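Local coordinates for protein pectate lyase (Bacillus, PDB 3VMV) that probably cleaves pectate (polygalacturonate) by lyase chemistry, as a secreted polysaccharide lyase family 1 enzyme built on a parallel beta-helix, at residues G17-I31 with E46-N60. Numbering follows the deposited sequence.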
ATOM      1  N   GLY A  17     -17.491  -2.249  -4.177  1.00 14.00           N
ATOM      2  CA  GLY A  17     -18.515  -2.616  -5.149  1.00 14.28           C
ATOM      3  C   GLY A  17     -19.673  -3.361  -4.543  1.00 17.43           C
ATOM      4  O   GLY A  17     -20.487  -3.918  -5.271  1.00 18.74           O
ATOM      5  N   ALA A  18     -19.751  -3.395  -3.217  1.00 18.55           N
ATOM      6  CA  ALA A  18     -20.813  -4.163  -2.565  1.00 23.28           C
ATOM      7  C   ALA A  18     -22.197  -3.632  -2.933  1.00 26.13           C
ATOM      8  O   ALA A  18     -22.419  -2.422  -2.989  1.00 24.20           O
ATOM      9  CB  ALA A  18     -20.629  -4.160  -1.061  1.00 29.71           C
ATOM     10  N   GLY A  19     -23.120  -4.554  -3.202  1.00 24.11           N
ATOM     11  CA  GLY A  19     -24.516  -4.183  -3.373  1.00 28.08           C
ATOM     12  C   GLY A  19     -24.886  -3.717  -4.774  1.00 31.52           C
ATOM     13  O   GLY A  19     -25.826  -2.940  -4.954  1.00 36.21           O
ATOM     14  N   GLY A  20     -24.144  -4.189  -5.768  1.00 23.24           N
ATOM     15  CA  GLY A  20     -24.474  -3.924  -7.154  1.00 23.49           C
ATOM     16  C   GLY A  20     -24.271  -5.162  -8.007  1.00 25.58           C
ATOM     17  O   GLY A  20     -24.675  -6.271  -7.651  1.00 28.05           O
ATOM     18  N   ARG A  21     -23.636  -4.972  -9.144  1.00 19.83           N
ATOM     19  CA  ARG A  21     -23.388  -6.042 -10.084  1.00 20.18           C
ATOM     20  C   ARG A  21     -22.150  -6.835  -9.711  1.00 18.27           C
ATOM     21  O   ARG A  21     -21.231  -6.306  -9.060  1.00 16.74           O
ATOM     22  CB  ARG A  21     -23.206  -5.461 -11.488  1.00 24.28           C
ATOM     23  CG  ARG A  21     -24.481  -4.902 -12.072  1.00 32.94           C
ATOM     24  CD  ARG A  21     -24.351  -4.577 -13.560  1.00 38.71           C
ATOM     25  NE  ARG A  21     -25.435  -3.698 -13.997  1.00 47.11           N
ATOM     26  CZ  ARG A  21     -25.818  -3.547 -15.264  1.00 55.00           C
ATOM     27  NH1 ARG A  21     -25.205  -4.223 -16.229  1.00 55.93           N
ATOM     28  NH2 ARG A  21     -26.814  -2.722 -15.566  1.00 59.34           N
ATOM     29  N   VAL A  22     -22.151  -8.104 -10.120  1.00 19.30           N
ATOM     30  CA  VAL A  22     -21.000  -8.997  -9.946  1.00 15.32           C
ATOM     31  C   VAL A  22     -20.581  -9.540 -11.285  1.00 16.15           C
ATOM     32  O   VAL A  22     -21.418 -10.020 -12.058  1.00 17.55           O
ATOM     33  CB  VAL A  22     -21.338 -10.177  -8.987  1.00 20.85           C
ATOM     34  CG1 VAL A  22     -20.152 -11.123  -8.792  1.00 20.49           C
ATOM     35  CG2 VAL A  22     -21.808  -9.629  -7.651  1.00 19.89           C
ATOM     36  N   GLU A  23     -19.293  -9.470 -11.575  1.00 14.86           N
ATOM     37  CA  GLU A  23     -18.733 -10.025 -12.772  1.00 16.54           C
ATOM     38  C   GLU A  23     -17.538 -10.838 -12.401  1.00 14.82           C
ATOM     39  O   GLU A  23     -16.863 -10.543 -11.378  1.00 16.97           O
ATOM     40  CB  GLU A  23     -18.301  -8.903 -13.717  1.00 18.61           C
ATOM     41  CG  GLU A  23     -19.444  -8.214 -14.417  1.00 20.58           C
ATOM     42  CD  GLU A  23     -20.065  -9.046 -15.567  1.00 19.56           C
ATOM     43  OE1 GLU A  23     -19.414  -9.933 -16.166  1.00 22.03           O
ATOM     44  OE2 GLU A  23     -21.206  -8.775 -15.925  1.00 22.89           O
ATOM     45  N   TYR A  24     -17.253 -11.830 -13.215  1.00 16.30           N
ATOM     46  CA  TYR A  24     -16.044 -12.601 -13.091  1.00 18.07           C
ATOM     47  C   TYR A  24     -15.166 -12.365 -14.307  1.00 22.69           C
ATOM     48  O   TYR A  24     -15.623 -12.506 -15.457  1.00 24.51           O
ATOM     49  CB  TYR A  24     -16.355 -14.070 -12.972  1.00 16.47           C
ATOM     50  CG  TYR A  24     -16.902 -14.505 -11.615  1.00 17.85           C
ATOM     51  CD1 TYR A  24     -18.234 -14.266 -11.270  1.00 18.42           C
ATOM     52  CD2 TYR A  24     -16.090 -15.177 -10.725  1.00 17.73           C
ATOM     53  CE1 TYR A  24     -18.729 -14.687 -10.019  1.00 20.56           C
ATOM     54  CE2 TYR A  24     -16.569 -15.617  -9.515  1.00 18.78           C
ATOM     55  CZ  TYR A  24     -17.879 -15.354  -9.163  1.00 21.31           C
ATOM     56  OH  TYR A  24     -18.325 -15.804  -7.935  1.00 25.06           O
ATOM     57  N   ALA A  25     -13.894 -12.078 -14.056  1.00 15.65           N
ATOM     58  CA  ALA A  25     -12.984 -11.783 -15.157  1.00 16.54           C
ATOM     59  C   ALA A  25     -11.707 -12.574 -15.007  1.00 16.85           C
ATOM     60  O   ALA A  25     -11.219 -12.776 -13.899  1.00 17.52           O
ATOM     61  CB  ALA A  25     -12.636 -10.293 -15.144  1.00 17.50           C
ATOM     62  N   SER A  26     -11.131 -12.985 -16.118  1.00 15.64           N
ATOM     63  CA  SER A  26      -9.880 -13.724 -16.066  1.00 16.13           C
ATOM     64  C   SER A  26      -8.843 -13.146 -17.005  1.00 16.76           C
ATOM     65  O   SER A  26      -7.788 -13.729 -17.178  1.00 18.29           O
ATOM     66  CB  SER A  26     -10.102 -15.206 -16.382  1.00 21.51           C
ATOM     67  OG  SER A  26     -10.838 -15.336 -17.585  1.00 22.64           O
ATOM     68  N   THR A  27      -9.135 -11.995 -17.603  1.00 15.50           N
ATOM     69  CA  THR A  27      -8.112 -11.304 -18.416  1.00 16.23           C
ATOM     70  C   THR A  27      -8.208  -9.807 -18.158  1.00 15.39           C
ATOM     71  O   THR A  27      -9.252  -9.296 -17.703  1.00 14.88           O
ATOM     72  CB  THR A  27      -8.326 -11.518 -19.942  1.00 14.94           C
ATOM     73  OG1 THR A  27      -9.551 -10.867 -20.338  1.00 17.58           O
ATOM     74  CG2 THR A  27      -8.354 -13.030 -20.309  1.00 16.38           C
ATOM     75  N   GLY A  28      -7.129  -9.081 -18.450  1.00 13.36           N
ATOM     76  CA  GLY A  28      -7.152  -7.643 -18.271  1.00 14.35           C
ATOM     77  C   GLY A  28      -8.145  -6.990 -19.211  1.00 15.09           C
ATOM     78  O   GLY A  28      -8.762  -5.980 -18.859  1.00 14.11           O
ATOM     79  N   ALA A  29      -8.302  -7.560 -20.397  1.00 16.11           N
ATOM     80  CA  ALA A  29      -9.307  -7.045 -21.330  1.00 16.09           C
ATOM     81  C   ALA A  29     -10.706  -7.087 -20.720  1.00 16.25           C
ATOM     82  O   ALA A  29     -11.447  -6.113 -20.816  1.00 15.81           O
ATOM     83  CB  ALA A  29      -9.239  -7.761 -22.660  1.00 15.69           C
ATOM     84  N   GLN A  30     -11.053  -8.177 -20.033  1.00 16.15           N
ATOM     85  CA  GLN A  30     -12.372  -8.224 -19.400  1.00 15.42           C
ATOM     86  C   GLN A  30     -12.475  -7.187 -18.303  1.00 16.92           C
ATOM     87  O   GLN A  30     -13.465  -6.484 -18.208  1.00 16.82           O
ATOM     88  CB  GLN A  30     -12.666  -9.604 -18.821  1.00 13.91           C
ATOM     89  CG  GLN A  30     -12.981 -10.632 -19.880  1.00 15.92           C
ATOM     90  CD  GLN A  30     -13.475 -11.917 -19.271  1.00 16.87           C
ATOM     91  OE1 GLN A  30     -12.835 -12.443 -18.385  1.00 17.22           O
ATOM     92  NE2 GLN A  30     -14.605 -12.432 -19.748  1.00 15.14           N
ATOM     93  N   ILE A  31     -11.445  -7.084 -17.462  1.00 12.92           N
ATOM     94  CA  ILE A  31     -11.492  -6.100 -16.395  1.00 11.90           C
ATOM     95  C   ILE A  31     -11.611  -4.681 -16.948  1.00 14.64           C
ATOM     96  O   ILE A  31     -12.455  -3.897 -16.501  1.00 13.35           O
ATOM     97  CB  ILE A  31     -10.229  -6.171 -15.487  1.00 11.80           C
ATOM     98  CG1 ILE A  31     -10.169  -7.548 -14.813  1.00 14.99           C
ATOM     99  CG2 ILE A  31     -10.301  -5.120 -14.419  1.00 12.79           C
ATOM    100  CD1 ILE A  31      -8.893  -7.744 -13.984  1.00 14.96           C
ATOM    101  N   GLU A  46     -22.887   2.778 -10.371  1.00 17.82           N
ATOM    102  CA  GLU A  46     -23.528   1.557  -9.852  1.00 17.15           C
ATOM    103  C   GLU A  46     -22.408   0.657  -9.305  1.00 16.33           C
ATOM    104  O   GLU A  46     -21.491   0.321 -10.032  1.00 18.00           O
ATOM    105  CB  GLU A  46     -24.272   0.825 -10.967  1.00 18.55           C
ATOM    106  CG  GLU A  46     -25.000  -0.409 -10.418  1.00 19.97           C
ATOM    107  CD  GLU A  46     -25.617  -1.252 -11.499  1.00 29.12           C
ATOM    108  OE1 GLU A  46     -25.065  -1.302 -12.625  1.00 30.43           O
ATOM    109  OE2 GLU A  46     -26.658  -1.881 -11.211  1.00 30.29           O
ATOM    110  N   PRO A  47     -22.504   0.236  -8.040  1.00 17.61           N
ATOM    111  CA  PRO A  47     -21.404  -0.591  -7.483  1.00 16.83           C
ATOM    112  C   PRO A  47     -21.152  -1.850  -8.312  1.00 16.66           C
ATOM    113  O   PRO A  47     -22.108  -2.497  -8.786  1.00 17.27           O
ATOM    114  CB  PRO A  47     -21.902  -0.959  -6.074  1.00 18.85           C
ATOM    115  CG  PRO A  47     -22.817   0.176  -5.698  1.00 19.98           C
ATOM    116  CD  PRO A  47     -23.464   0.669  -7.010  1.00 19.28           C
ATOM    117  N   LEU A  48     -19.864  -2.185  -8.469  1.00 14.33           N
ATOM    118  CA  LEU A  48     -19.437  -3.292  -9.301  1.00 13.26           C
ATOM    119  C   LEU A  48     -18.360  -4.068  -8.553  1.00 11.68           C
ATOM    120  O   LEU A  48     -17.366  -3.506  -8.137  1.00 13.47           O
ATOM    121  CB  LEU A  48     -18.859  -2.758 -10.624  1.00 15.77           C
ATOM    122  CG  LEU A  48     -18.287  -3.824 -11.583  1.00 21.33           C
ATOM    123  CD1 LEU A  48     -19.317  -4.859 -12.026  1.00 22.15           C
ATOM    124  CD2 LEU A  48     -17.614  -3.159 -12.810  1.00 21.18           C
ATOM    125  N   THR A  49     -18.587  -5.355  -8.361  1.00 13.78           N
ATOM    126  CA  THR A  49     -17.563  -6.245  -7.839  1.00 15.51           C
ATOM    127  C   THR A  49     -17.076  -7.095  -8.995  1.00 12.56           C
ATOM    128  O   THR A  49     -17.882  -7.711  -9.710  1.00 13.51           O
ATOM    129  CB  THR A  49     -18.150  -7.152  -6.735  1.00 15.56           C
ATOM    130  OG1 THR A  49     -18.486  -6.325  -5.614  1.00 16.78           O
ATOM    131  CG2 THR A  49     -17.143  -8.206  -6.291  1.00 15.27           C
ATOM    132  N   ILE A  50     -15.761  -7.083  -9.219  1.00 13.73           N
ATOM    133  CA  ILE A  50     -15.134  -7.918 -10.223  1.00 13.25           C
ATOM    134  C   ILE A  50     -14.319  -8.994  -9.500  1.00 12.44           C
ATOM    135  O   ILE A  50     -13.303  -8.668  -8.848  1.00 11.87           O
ATOM    136  CB  ILE A  50     -14.176  -7.081 -11.089  1.00 14.58           C
ATOM    137  CG1 ILE A  50     -14.950  -5.915 -11.708  1.00 16.41           C
ATOM    138  CG2 ILE A  50     -13.558  -7.983 -12.143  1.00 17.81           C
ATOM    139  CD1 ILE A  50     -14.077  -4.962 -12.552  1.00 15.86           C
ATOM    140  N   TYR A  51     -14.795 -10.235  -9.558  1.00 14.93           N
ATOM    141  CA  TYR A  51     -14.020 -11.377  -9.057  1.00 12.90           C
ATOM    142  C   TYR A  51     -13.023 -11.812 -10.104  1.00 14.33           C
ATOM    143  O   TYR A  51     -13.396 -12.110 -11.247  1.00 16.49           O
ATOM    144  CB  TYR A  51     -14.933 -12.539  -8.690  1.00 14.66           C
ATOM    145  CG  TYR A  51     -15.677 -12.303  -7.415  1.00 12.99           C
ATOM    146  CD1 TYR A  51     -14.975 -12.241  -6.199  1.00 15.31           C
ATOM    147  CD2 TYR A  51     -17.069 -12.105  -7.406  1.00 16.30           C
ATOM    148  CE1 TYR A  51     -15.648 -12.005  -5.004  1.00 18.29           C
ATOM    149  CE2 TYR A  51     -17.750 -11.849  -6.182  1.00 19.55           C
ATOM    150  CZ  TYR A  51     -17.021 -11.790  -5.005  1.00 21.54           C
ATOM    151  OH  TYR A  51     -17.653 -11.533  -3.782  1.00 20.72           O
ATOM    152  N   VAL A  52     -11.759 -11.902  -9.715  1.00 12.01           N
ATOM    153  CA  VAL A  52     -10.702 -12.227 -10.657  1.00 12.59           C
ATOM    154  C   VAL A  52     -10.324 -13.697 -10.452  1.00 14.69           C
ATOM    155  O   VAL A  52      -9.840 -14.109  -9.360  1.00 14.60           O
ATOM    156  CB  VAL A  52      -9.480 -11.325 -10.449  1.00 13.23           C
ATOM    157  CG1 VAL A  52      -8.401 -11.659 -11.459  1.00 15.06           C
ATOM    158  CG2 VAL A  52      -9.879  -9.841 -10.587  1.00 13.19           C
ATOM    159  N   ASN A  53     -10.595 -14.485 -11.488  1.00 12.63           N
ATOM    160  CA  ASN A  53     -10.373 -15.929 -11.434  1.00 14.42           C
ATOM    161  C   ASN A  53      -9.465 -16.444 -12.550  1.00 19.54           C
ATOM    162  O   ASN A  53      -9.591 -17.582 -13.005  1.00 26.40           O
ATOM    163  CB  ASN A  53     -11.707 -16.707 -11.380  1.00 16.49           C
ATOM    164  CG  ASN A  53     -12.606 -16.476 -12.599  1.00 21.97           C
ATOM    165  OD1 ASN A  53     -12.242 -15.775 -13.541  1.00 23.91           O
ATOM    166  ND2 ASN A  53     -13.791 -17.111 -12.591  1.00 22.01           N
ATOM    167  N   GLY A  54      -8.504 -15.621 -12.941  1.00 16.81           N
ATOM    168  CA  GLY A  54      -7.491 -16.052 -13.878  1.00 19.26           C
ATOM    169  C   GLY A  54      -6.301 -15.147 -13.754  1.00 17.04           C
ATOM    170  O   GLY A  54      -6.343 -14.198 -12.977  1.00 21.50           O
ATOM    171  N   THR A  55      -5.238 -15.432 -14.504  1.00 17.39           N
ATOM    172  CA  THR A  55      -4.011 -14.635 -14.411  1.00 13.83           C
ATOM    173  C   THR A  55      -4.026 -13.497 -15.435  1.00 14.24           C
ATOM    174  O   THR A  55      -4.112 -13.726 -16.639  1.00 17.15           O
ATOM    175  CB  THR A  55      -2.778 -15.518 -14.603  1.00 17.56           C
ATOM    176  OG1 THR A  55      -2.754 -16.507 -13.556  1.00 19.16           O
ATOM    177  CG2 THR A  55      -1.478 -14.700 -14.509  1.00 15.73           C
ATOM    178  N   ILE A  56      -4.040 -12.281 -14.905  1.00 14.42           N
ATOM    179  CA  ILE A  56      -4.046 -11.052 -15.694  1.00 12.78           C
ATOM    180  C   ILE A  56      -2.614 -10.686 -16.083  1.00 12.28           C
ATOM    181  O   ILE A  56      -1.716 -10.763 -15.260  1.00 13.61           O
ATOM    182  CB  ILE A  56      -4.632  -9.929 -14.832  1.00 12.26           C
ATOM    183  CG1 ILE A  56      -5.907 -10.383 -14.115  1.00 12.82           C
ATOM    184  CG2 ILE A  56      -4.816  -8.640 -15.650  1.00 13.97           C
ATOM    185  CD1 ILE A  56      -6.981 -10.952 -15.087  1.00 13.71           C
ATOM    186  N   THR A  57      -2.383 -10.315 -17.339  1.00 14.97           N
ATOM    187  CA  THR A  57      -1.005 -10.180 -17.829  1.00 15.72           C
ATOM    188  C   THR A  57      -0.950  -9.023 -18.794  1.00 14.61           C
ATOM    189  O   THR A  57      -1.988  -8.576 -19.267  1.00 17.20           O
ATOM    190  CB  THR A  57      -0.541 -11.444 -18.634  1.00 15.32           C
ATOM    191  OG1 THR A  57      -1.373 -11.628 -19.792  1.00 16.43           O
ATOM    192  CG2 THR A  57      -0.578 -12.709 -17.788  1.00 19.42           C
ATOM    193  N   GLN A  58       0.253  -8.615 -19.179  1.00 14.68           N
ATOM    194  CA  GLN A  58       0.373  -7.665 -20.286  1.00 14.54           C
ATOM    195  C   GLN A  58      -0.266  -8.223 -21.566  1.00 18.24           C
ATOM    196  O   GLN A  58      -0.972  -7.508 -22.293  1.00 18.26           O
ATOM    197  CB  GLN A  58       1.862  -7.340 -20.540  1.00 14.50           C
ATOM    198  CG  GLN A  58       2.521  -6.577 -19.409  1.00 14.94           C
ATOM    199  CD  GLN A  58       1.996  -5.169 -19.291  1.00 14.36           C
ATOM    200  OE1 GLN A  58       1.578  -4.570 -20.287  1.00 17.70           O
ATOM    201  NE2 GLN A  58       2.032  -4.622 -18.084  1.00 14.21           N
ATOM    202  N   GLY A  59      -0.005  -9.497 -21.857  1.00 15.50           N
ATOM    203  CA  GLY A  59      -0.483 -10.115 -23.075  1.00 16.70           C
ATOM    204  C   GLY A  59      -2.003 -10.165 -23.181  1.00 18.57           C
ATOM    205  O   GLY A  59      -2.532 -10.144 -24.290  1.00 19.72           O
ATOM    206  N   ASN A  60      -2.708 -10.221 -22.040  1.00 18.24           N
ATOM    207  CA  ASN A  60      -4.176 -10.298 -22.128  1.00 17.74           C
ATOM    208  C   ASN A  60      -4.910  -9.018 -21.706  1.00 17.59           C
ATOM    209  O   ASN A  60      -6.124  -9.038 -21.503  1.00 16.13           O
ATOM    210  CB  ASN A  60      -4.760 -11.569 -21.440  1.00 15.71           C
ATOM    211  CG  ASN A  60      -4.595 -11.571 -19.907  1.00 13.34           C
ATOM    212  OD1 ASN A  60      -4.583 -10.525 -19.238  1.00 14.61           O
ATOM    213  ND2 ASN A  60      -4.542 -12.804 -19.345  1.00 16.66           N
TER
HETATM  214  O   HOH W   1     -21.619  -5.951  -6.250  1.00 22.42           O
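Tyr24 and Tyr51 lie side by side on one face of two paired strands. Their ring planes are 33° apart, and Tyr51 CB sits over the Tyr24 ring, 3.8 Å from its centroid, in a CH-pi contact. Both CG atoms stand anti to their own carbonyl carbon (chi1 -75° in Tyr24), which sends the two side chains off the strands in the same direction. Val22 CG1 meets the edge of the Tyr51 ring, 3.5 Å from Tyr51 CD2, while Thr49 CG2 covers one of its faces; beta-branched residues suit these extended positions. Strands 21-25 and 48-52 run parallel, joined by alternating backbone hydrogen bonds from Arg21 N to Pro47 O through Asn53 N to Ala25 O. The opposite face bears Leu48, Ile50, Ala25 and Val52 besides Arg21 and Glu23; Ala25 CB touches Ile50 CG2. Beyond the strands, Ile31 CD1 of helix 28-40 meets Ile56 CD1 (3.9 Å). Arg21 NE forms a salt bridge with Glu46 OE1 (2.8 Å), its hydrogen bond weak, the guanidinium and carboxylate planes 75° apart. Gly17 and Gly20 lie so close that a CB would clash with Leu48 O and Pro47 O respectively; one water joins Gly17 O, Gly20 N, Arg21 O and Thr49 OG1.

At the far end, Asn60 OD1 takes Gly28 N (3.0 Å) and Thr57 N from opposite faces of the amide plane, its ND2 donates to Thr55 O, and its backbone O accepts from Ala29 N. With an alanine here, Gly28 N and Thr57 N would probably lose their shared acceptor and Thr55 O its donor, so that the 55-60 turn could shift against the helix. Thr27 is the N-cap, OG1 accepting from Gln30 N. Helix 28-40 thus packs as a cap at one end of the parallel beta-helix, as in pectate lyases of this family, and strand 48-52 continues the stacking to strand 78-85.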